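Local coordinates for protein putative secreted lipase (Streptomyces sp. W007, PDB 5H6B) that hydrolyses triacylglycerols as a thermostable, probably secreted lipase that probably uses the serine-esterase chemistry of the alpha/beta-hydrolase fold, at residues R56-F61 with N248-A253; L144-L149 with P165-Q170; D228-V233 with T237-A242. All coordinates share one frame; numbering follows the deposited sequence.

Contact 1. Residues R56-F61 with N248-A253; sequences RGYCVF and NALDPA
Leu250 and Asp251 meet the phenol end of Tyr58, where the C-terminal end of helix 240-250 passes the start of strand 59-63. At Asn248, the backbone O accepts a hydrogen bond from Asp251 N, a turn that carries the chain out of the helix, while Asn248 ND2 is hydrogen-bonded to Glu245 OE1 and Thr256 O. Leu250 follows with its CB 3.4 Å from Tyr58 OH and 3.9 Å from Tyr58 CZ; it comes obliquely, at the hydroxyl end of the ring. Its CG lies anti to the carbonyl carbon (chi1 -67°), and the isobutyl group packs on Val32 of strand 32-35 and Leu53 of helix 49-54. Leu250 O accepts a hydrogen bond from a water at 2.7 Å, and this water also makes a weak, long contact of 3.4 Å with Tyr58 OH.

Tyr58 belongs to the Schellman motif that ends helix 49-54, its N bonded to Leu53 O, with Gly57 at positive phi as the C-prime residue; the chain then enters strand 59-63 of the parallel alpha/beta-hydrolase sheet. The contact therefore joins an early helix-to-strand turn to the last helix of the chain. One residue on from Leu250, the CB of Asp251 also reaches Tyr58 OH, at 3.4 Å, and its carboxylate plane stands 71° from the ring. CG anti to the backbone N (chi1 179°) carries the carboxylate away from the phenol, so that CB faces the hydroxyl while OD1 forms a salt bridge with Arg254.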
loop_
_atom_site.group_PDB
_atom_site.type_symbol
_atom_site.label_atom_id
_atom_site.label_comp_id
_atom_site.label_asym_id
_atom_site.label_seq_id
_atom_site.Cartn_x
_atom_site.Cartn_y
_atom_site.Cartn_z
ATOM N N ARG A 56 1.718 -13.864 -12.534
ATOM C CA ARG A 56 3.038 -14.285 -12.084
ATOM C C ARG A 56 2.981 -15.338 -10.960
ATOM O O ARG A 56 4.001 -15.645 -10.345
ATOM C CB ARG A 56 3.841 -13.048 -11.679
ATOM C CG ARG A 56 4.177 -12.185 -12.888
ATOM C CD ARG A 56 4.508 -10.748 -12.541
ATOM N NE ARG A 56 5.034 -10.059 -13.721
ATOM C CZ ARG A 56 4.313 -9.612 -14.752
ATOM N NH1 ARG A 56 2.978 -9.733 -14.787
ATOM N NH2 ARG A 56 4.940 -9.023 -15.765
ATOM N N GLY A 57 1.790 -15.890 -10.707
ATOM C CA GLY A 57 1.608 -17.066 -9.854
ATOM C C GLY A 57 1.393 -16.847 -8.369
ATOM O O GLY A 57 1.589 -17.766 -7.590
ATOM N N TYR A 58 0.985 -15.645 -7.972
ATOM C CA TYR A 58 0.708 -15.345 -6.565
ATOM C C TYR A 58 -0.760 -15.587 -6.233
ATOM O O TYR A 58 -1.641 -15.373 -7.082
ATOM C CB TYR A 58 1.047 -13.877 -6.239
ATOM C CG TYR A 58 2.525 -13.526 -6.323
ATOM C CD1 TYR A 58 3.107 -13.159 -7.540
ATOM C CD2 TYR A 58 3.336 -13.548 -5.188
ATOM C CE1 TYR A 58 4.449 -12.832 -7.625
ATOM C CE2 TYR A 58 4.690 -13.233 -5.268
ATOM C CZ TYR A 58 5.233 -12.868 -6.483
ATOM O OH TYR A 58 6.556 -12.545 -6.577
ATOM N N CYS A 59 -1.000 -16.031 -5.001
ATOM C CA CYS A 59 -2.304 -15.929 -4.336
ATOM C C CYS A 59 -2.439 -14.506 -3.784
ATOM O O CYS A 59 -1.679 -14.121 -2.882
ATOM C CB CYS A 59 -2.398 -16.929 -3.171
ATOM S SG CYS A 59 -2.329 -18.671 -3.669
ATOM N N VAL A 60 -3.382 -13.731 -4.327
ATOM C CA VAL A 60 -3.524 -12.295 -4.012
ATOM C C VAL A 60 -4.834 -12.071 -3.244
ATOM O O VAL A 60 -5.839 -12.722 -3.508
ATOM C CB VAL A 60 -3.480 -11.441 -5.304
ATOM C CG1 VAL A 60 -3.589 -9.950 -4.995
ATOM C CG2 VAL A 60 -2.212 -11.738 -6.091
ATOM N N PHE A 61 -4.799 -11.182 -2.264
ATOM C CA PHE A 61 -5.967 -10.826 -1.465
ATOM C C PHE A 61 -5.983 -9.319 -1.293
ATOM O O PHE A 61 -4.915 -8.698 -1.246
ATOM C CB PHE A 61 -5.913 -11.498 -0.095
ATOM C CG PHE A 61 -6.018 -12.991 -0.161
ATOM C CD1 PHE A 61 -4.890 -13.772 -0.407
ATOM C CD2 PHE A 61 -7.259 -13.625 -0.006
ATOM C CE1 PHE A 61 -4.992 -15.148 -0.494
ATOM C CE2 PHE A 61 -7.359 -15.001 -0.091
ATOM C CZ PHE A 61 -6.225 -15.763 -0.331
ATOM N N ASN A 248 9.491 -7.349 -8.435
ATOM C CA ASN A 248 10.887 -7.552 -7.999
ATOM C C ASN A 248 10.995 -7.694 -6.502
ATOM O O ASN A 248 11.646 -8.635 -6.026
ATOM C CB ASN A 248 11.803 -6.412 -8.441
ATOM C CG ASN A 248 12.108 -6.463 -9.913
ATOM O OD1 ASN A 248 11.940 -7.496 -10.543
ATOM N ND2 ASN A 248 12.569 -5.356 -10.473
ATOM N N ALA A 249 10.365 -6.768 -5.770
ATOM C CA ALA A 249 10.391 -6.795 -4.303
ATOM C C ALA A 249 9.700 -8.039 -3.723
ATOM O O ALA A 249 10.118 -8.555 -2.688
ATOM C CB ALA A 249 9.766 -5.537 -3.733
ATOM N N LEU A 250 8.654 -8.530 -4.377
ATOM C CA LEU A 250 7.960 -9.728 -3.879
ATOM C C LEU A 250 8.726 -11.044 -4.116
ATOM O O LEU A 250 8.409 -12.057 -3.497
ATOM C CB LEU A 250 6.560 -9.829 -4.487
ATOM C CG LEU A 250 5.547 -8.754 -4.079
ATOM C CD1 LEU A 250 4.274 -8.902 -4.902
ATOM C CD2 LEU A 250 5.230 -8.803 -2.595
ATOM N N ASP A 251 9.701 -11.033 -5.025
ATOM C CA ASP A 251 10.541 -12.207 -5.308
ATOM C C ASP A 251 11.964 -11.753 -5.724
ATOM O O ASP A 251 12.336 -11.833 -6.903
ATOM C CB ASP A 251 9.864 -13.044 -6.392
ATOM C CG ASP A 251 10.655 -14.275 -6.772
ATOM O OD1 ASP A 251 11.539 -14.712 -6.008
ATOM O OD2 ASP A 251 10.375 -14.802 -7.858
ATOM N N PRO A 252 12.753 -11.249 -4.753
ATOM C CA PRO A 252 14.077 -10.674 -5.060
ATOM C C PRO A 252 15.059 -11.635 -5.760
ATOM O O PRO A 252 15.913 -11.169 -6.532
ATOM C CB PRO A 252 14.607 -10.236 -3.688
ATOM C CG PRO A 252 13.403 -10.143 -2.805
ATOM C CD PRO A 252 12.436 -11.160 -3.312
ATOM N N ALA A 253 14.903 -12.943 -5.525
ATOM C CA ALA A 253 15.683 -13.978 -6.215
ATOM C C ALA A 253 15.565 -13.925 -7.748
ATOM O O ALA A 253 16.562 -14.101 -8.435
ATOM C CB ALA A 253 15.296 -15.360 -5.696
HETATM O O HOH W 1 7.684 -14.589 -4.105
#

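Contact 2. Residues L144-L149 with P165-Q170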
loop_
_atom_site.group_PDB
_atom_site.type_symbol
_atom_site.label_atom_id
_atom_site.label_comp_id
_atom_site.label_asym_id
_atom_site.label_seq_id
_atom_site.Cartn_x
_atom_site.Cartn_y
_atom_site.Cartn_z
ATOM N N LEU A 144 -4.452 20.009 2.248
ATOM C CA LEU A 144 -4.355 20.596 0.897
ATOM C C LEU A 144 -3.905 19.565 -0.141
ATOM O O LEU A 144 -4.508 19.443 -1.213
ATOM C CB LEU A 144 -3.373 21.785 0.906
ATOM C CG LEU A 144 -3.136 22.562 -0.399
ATOM C CD1 LEU A 144 -4.432 23.225 -0.877
ATOM C CD2 LEU A 144 -2.023 23.590 -0.207
ATOM N N GLY A 145 -2.833 18.845 0.191
ATOM C CA GLY A 145 -2.378 17.702 -0.593
ATOM C C GLY A 145 -3.469 16.654 -0.815
ATOM O O GLY A 145 -3.677 16.199 -1.940
ATOM N N LEU A 146 -4.189 16.307 0.243
ATOM C CA LEU A 146 -5.285 15.335 0.123
ATOM C C LEU A 146 -6.427 15.828 -0.756
ATOM O O LEU A 146 -7.050 15.021 -1.460
ATOM C CB LEU A 146 -5.804 14.912 1.494
ATOM C CG LEU A 146 -4.779 14.129 2.337
ATOM C CD1 LEU A 146 -5.229 14.081 3.794
ATOM C CD2 LEU A 146 -4.557 12.719 1.794
ATOM N N THR A 147 -6.678 17.141 -0.762
ATOM C CA THR A 147 -7.672 17.717 -1.676
ATOM C C THR A 147 -7.295 17.514 -3.150
ATOM O O THR A 147 -8.161 17.526 -4.011
ATOM C CB THR A 147 -7.930 19.228 -1.425
ATOM O OG1 THR A 147 -6.757 19.989 -1.740
ATOM C CG2 THR A 147 -8.359 19.500 0.026
ATOM N N LYS A 148 -6.016 17.310 -3.447
ATOM C CA LYS A 148 -5.598 17.003 -4.813
ATOM C C LYS A 148 -6.005 15.609 -5.314
ATOM O O LYS A 148 -5.914 15.343 -6.518
ATOM C CB LYS A 148 -4.098 17.262 -4.990
ATOM C CG LYS A 148 -3.730 18.702 -4.650
ATOM C CD LYS A 148 -2.535 19.204 -5.443
ATOM C CE LYS A 148 -1.982 20.498 -4.854
ATOM N NZ LYS A 148 -3.048 21.536 -4.773
ATOM N N LEU A 149 -6.448 14.735 -4.408
ATOM C CA LEU A 149 -7.139 13.490 -4.801
ATOM C C LEU A 149 -8.558 13.688 -5.357
ATOM O O LEU A 149 -9.020 12.880 -6.157
ATOM C CB LEU A 149 -7.238 12.523 -3.630
ATOM C CG LEU A 149 -5.962 11.939 -3.048
ATOM C CD1 LEU A 149 -6.241 11.324 -1.678
ATOM C CD2 LEU A 149 -5.331 10.929 -4.014
ATOM N N PRO A 165 -11.906 11.520 9.920
ATOM C CA PRO A 165 -10.736 11.051 10.692
ATOM C C PRO A 165 -9.603 10.434 9.862
ATOM O O PRO A 165 -8.452 10.696 10.149
ATOM C CB PRO A 165 -11.329 9.991 11.642
ATOM C CG PRO A 165 -12.784 10.276 11.699
ATOM C CD PRO A 165 -13.140 10.823 10.345
ATOM N N GLY A 166 -9.948 9.619 8.865
ATOM C CA GLY A 166 -8.989 9.109 7.895
ATOM C C GLY A 166 -8.167 10.166 7.162
ATOM O O GLY A 166 -7.049 9.891 6.752
ATOM N N LEU A 167 -8.710 11.375 6.996
ATOM C CA LEU A 167 -7.960 12.493 6.429
ATOM C C LEU A 167 -7.145 13.248 7.476
ATOM O O LEU A 167 -5.962 13.571 7.228
ATOM C CB LEU A 167 -8.886 13.452 5.693
ATOM C CG LEU A 167 -9.855 12.834 4.675
ATOM C CD1 LEU A 167 -10.619 13.953 3.986
ATOM C CD2 LEU A 167 -9.152 11.959 3.652
ATOM N N ALA A 168 -7.752 13.533 8.637
ATOM C CA ALA A 168 -7.070 14.314 9.678
ATOM C C ALA A 168 -5.884 13.555 10.275
ATOM O O ALA A 168 -4.865 14.155 10.604
ATOM C CB ALA A 168 -8.050 14.742 10.779
ATOM N N ASP A 169 -6.039 12.238 10.410
ATOM C CA ASP A 169 -4.981 11.357 10.875
ATOM C C ASP A 169 -3.755 11.319 9.943
ATOM O O ASP A 169 -2.669 10.989 10.392
ATOM C CB ASP A 169 -5.512 9.913 11.058
ATOM C CG ASP A 169 -6.336 9.719 12.336
ATOM O OD1 ASP A 169 -6.435 10.645 13.163
ATOM O OD2 ASP A 169 -6.893 8.613 12.522
ATOM N N GLN A 170 -3.928 11.619 8.659
ATOM C CA GLN A 170 -2.799 11.672 7.721
ATOM C C GLN A 170 -2.016 12.996 7.761
ATOM O O GLN A 170 -0.973 13.093 7.110
ATOM C CB GLN A 170 -3.260 11.386 6.283
ATOM C CG GLN A 170 -3.823 9.987 6.097
ATOM C CD GLN A 170 -4.271 9.713 4.669
ATOM O OE1 GLN A 170 -5.464 9.661 4.358
ATOM N NE2 GLN A 170 -3.321 9.562 3.803
#
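Two short helical segments, 144-149 and 165-170, come closest at Leu146 and Leu167, whose CA atoms are 7.4 Å apart, and no hydrogen bond links them. Leu146 fills the space between with its two methyl branches. CD1 lies against the backbone of the other segment, 3.5 Å from Leu167 O and 4.2 Å from Leu167 CB. CD2 instead faces the end of Gln170, crossing its extended side chain at an angle. Both branches are delivered by a side chain whose CG is anti to the carbonyl carbon (chi1 -66°), and Thr141 packs against the same leucine. The segments belong to helices 143-147 and 165-168, joined by a long connection without regular secondary structure, within the alpha/beta-hydrolase fold. Gln170 lies near the probable nucleophile elbow and touches Gln110 and Met113 of helix 110-113. Replacing Leu146 by alanine would remove both methyl branches and would probably open a gap between the helices, leaving the side chain of Gln170 less restrained. Leu167 contributes mainly its CB and backbone to the meeting with Leu146, while its side chain packs on Thr38. Gln170 CB, 4.2 Å from Leu146 CD1, adds a further apolar contact beside the same methyl.

Contact 3. Residues D228-V233 with T237-A242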
loop_
_atom_site.group_PDB
_atom_site.type_symbol
_atom_site.label_atom_id
_atom_site.label_comp_id
_atom_site.label_asym_id
_atom_site.label_seq_id
_atom_site.Cartn_x
_atom_site.Cartn_y
_atom_site.Cartn_z
ATOM N N ASP A 228 8.683 8.288 -17.399
ATOM C CA ASP A 228 7.467 7.936 -16.650
ATOM C C ASP A 228 7.141 9.101 -15.708
ATOM O O ASP A 228 7.776 9.275 -14.659
ATOM C CB ASP A 228 7.651 6.620 -15.876
ATOM C CG ASP A 228 6.375 6.155 -15.181
ATOM O OD1 ASP A 228 5.391 6.920 -15.143
ATOM O OD2 ASP A 228 6.358 5.022 -14.654
ATOM N N LEU A 229 6.145 9.892 -16.096
ATOM C CA LEU A 229 5.731 11.042 -15.328
ATOM C C LEU A 229 4.470 10.790 -14.474
ATOM O O LEU A 229 3.780 11.744 -14.137
ATOM C CB LEU A 229 5.500 12.225 -16.276
ATOM C CG LEU A 229 6.531 12.444 -17.394
ATOM C CD1 LEU A 229 6.143 13.655 -18.227
ATOM C CD2 LEU A 229 7.949 12.604 -16.848
ATOM N N SER A 230 4.173 9.534 -14.113
ATOM C CA SER A 230 3.044 9.230 -13.226
ATOM C C SER A 230 3.027 10.123 -12.004
ATOM O O SER A 230 4.058 10.369 -11.402
ATOM C CB SER A 230 3.066 7.771 -12.733
ATOM O OG SER A 230 2.631 6.901 -13.749
ATOM N N GLU A 231 1.840 10.586 -11.646
ATOM C CA GLU A 231 1.621 11.301 -10.396
ATOM C C GLU A 231 1.066 10.314 -9.342
ATOM O O GLU A 231 1.182 9.096 -9.502
ATOM C CB GLU A 231 0.766 12.567 -10.620
ATOM C CG GLU A 231 -0.558 12.397 -11.374
ATOM C CD GLU A 231 -1.479 11.371 -10.744
ATOM O OE1 GLU A 231 -1.585 10.240 -11.291
ATOM O OE2 GLU A 231 -2.080 11.675 -9.685
ATOM N N HIS A 232 0.482 10.839 -8.274
ATOM C CA HIS A 232 0.170 10.056 -7.092
ATOM C C HIS A 232 -0.823 8.909 -7.355
ATOM O O HIS A 232 -0.635 7.794 -6.852
ATOM C CB HIS A 232 -0.353 10.982 -6.000
ATOM C CG HIS A 232 -0.607 10.301 -4.698
ATOM N ND1 HIS A 232 0.391 10.028 -3.786
ATOM C CD2 HIS A 232 -1.758 9.851 -4.141
ATOM C CE1 HIS A 232 -0.127 9.422 -2.734
ATOM N NE2 HIS A 232 -1.432 9.314 -2.919
ATOM N N VAL A 233 -1.861 9.177 -8.137
ATOM C CA VAL A 233 -2.896 8.183 -8.342
ATOM C C VAL A 233 -2.449 7.123 -9.341
ATOM O O VAL A 233 -2.576 5.935 -9.071
ATOM C CB VAL A 233 -4.253 8.845 -8.722
ATOM C CG1 VAL A 233 -5.311 7.793 -9.065
ATOM C CG2 VAL A 233 -4.732 9.699 -7.546
ATOM N N THR A 237 -2.159 2.668 -9.418
ATOM C CA THR A 237 -3.348 2.116 -10.085
ATOM C C THR A 237 -3.023 1.478 -11.442
ATOM O O THR A 237 -3.390 0.338 -11.673
ATOM C CB THR A 237 -4.452 3.209 -10.241
ATOM O OG1 THR A 237 -3.896 4.396 -10.803
ATOM C CG2 THR A 237 -5.043 3.563 -8.913
ATOM N N ILE A 238 -2.318 2.198 -12.315
ATOM C CA ILE A 238 -2.119 1.783 -13.720
ATOM C C ILE A 238 -0.668 1.626 -14.201
ATOM O O ILE A 238 -0.425 1.176 -15.318
ATOM C CB ILE A 238 -2.798 2.786 -14.666
ATOM C CG1 ILE A 238 -2.203 4.185 -14.510
ATOM C CG2 ILE A 238 -4.303 2.820 -14.408
ATOM C CD1 ILE A 238 -2.574 5.109 -15.647
ATOM N N ASP A 239 0.298 2.003 -13.375
ATOM C CA ASP A 239 1.674 2.075 -13.815
ATOM C C ASP A 239 2.362 0.688 -13.733
ATOM O O ASP A 239 2.708 0.233 -12.657
ATOM C CB ASP A 239 2.386 3.138 -12.972
ATOM C CG ASP A 239 3.721 3.508 -13.530
ATOM O OD1 ASP A 239 4.392 2.588 -14.033
ATOM O OD2 ASP A 239 4.092 4.701 -13.478
ATOM N N ARG A 240 2.534 0.029 -14.879
ATOM C CA ARG A 240 3.198 -1.282 -14.948
ATOM C C ARG A 240 4.701 -1.231 -14.637
ATOM O O ARG A 240 5.273 -2.241 -14.245
ATOM C CB ARG A 240 3.049 -1.927 -16.325
ATOM C CG ARG A 240 1.735 -2.619 -16.572
ATOM C CD ARG A 240 0.682 -1.630 -16.944
ATOM N NE ARG A 240 -0.544 -2.266 -17.432
ATOM C CZ ARG A 240 -1.735 -1.656 -17.517
ATOM N NH1 ARG A 240 -1.907 -0.371 -17.139
ATOM N NH2 ARG A 240 -2.771 -2.356 -17.967
ATOM N N ILE A 241 5.342 -0.084 -14.859
ATOM C CA ILE A 241 6.731 0.100 -14.453
ATOM C C ILE A 241 6.808 -0.038 -12.934
ATOM O O ILE A 241 7.563 -0.873 -12.421
ATOM C CB ILE A 241 7.299 1.445 -14.958
ATOM C CG1 ILE A 241 7.476 1.389 -16.478
ATOM C CG2 ILE A 241 8.632 1.746 -14.296
ATOM C CD1 ILE A 241 7.602 2.739 -17.153
ATOM N N ALA A 242 5.984 0.739 -12.225
ATOM C CA ALA A 242 5.863 0.592 -10.781
ATOM C C ALA A 242 5.518 -0.843 -10.389
ATOM O O ALA A 242 6.147 -1.403 -9.490
ATOM C CB ALA A 242 4.851 1.557 -10.206
#
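The carboxylates of Asp228 and Asp239 approach from opposite directions with their planes 33° apart, and their OD2 atoms are only 2.6 Å from each other. Two oxygens so close suggest that one of the acid groups holds a proton. On the Asp239 group, OD2 is also met by Ser230 OG, which donates at 2.7 Å on the anti side, tilted out of the carboxylate plane; OD1 accepts from Ala242 N, at 3.0 Å, from above that plane. On the Asp228 group, OD1 takes the backbone N of Ser230 on its anti side, an Asx turn, while OD2 has the CD1 methyl of Ile241 3.6 Å away. Leu221 of helix 221-224 touches both acids, Ser230 and Ile241. Asp239 is turned into the junction by a first torsion that sets CG anti to the backbone N (chi1 -168°).

At the other end of the pairing, Thr237 OG1 donates to Val233 O at 2.7 Å, from above the carbonyl plane. Val233 N is in turn bound to Glu231 OE2 over a distance of 2.9 Å, a capping bond at the start of helix 232-237.

The touching parts run nearly antiparallel, their end-to-end directions 162° apart, with an N-cap on each segment: Glu231 for helix 232-237 and Asp239 for helix 240-250. Between Glu231 and Val233 sits His232, hydrogen-bonded to Ser109 and Asp200 in a charge-relay geometry consistent with the Ser-His-Asp triad of an alpha/beta-hydrolase lipase.

In the fold
Contacts 1 and 2 are buried and lie on opposite sides of the chain's centre, with their own centres about 30 Å apart; contact 3 is only partly buried. Contacts 1 and 3 share helix 240-250, contact 3 taking its capped start and contact 1 its far end, yet their nearest atoms stay about 7 Å apart. Contacts 2 and 3 touch directly: Leu149 CD2 packs against His232 CD2 at 3.7 Å and also against Val233, bringing the helical pair 144-149/165-170 up to the probable triad histidine. The chemistry of the three differs with their place: methyl packing in contact 2, a phenol on aliphatic carbon in contact 1, with a water held by Leu250 O and only weakly by the phenol, and acids, hydroxyls and caps in contact 3.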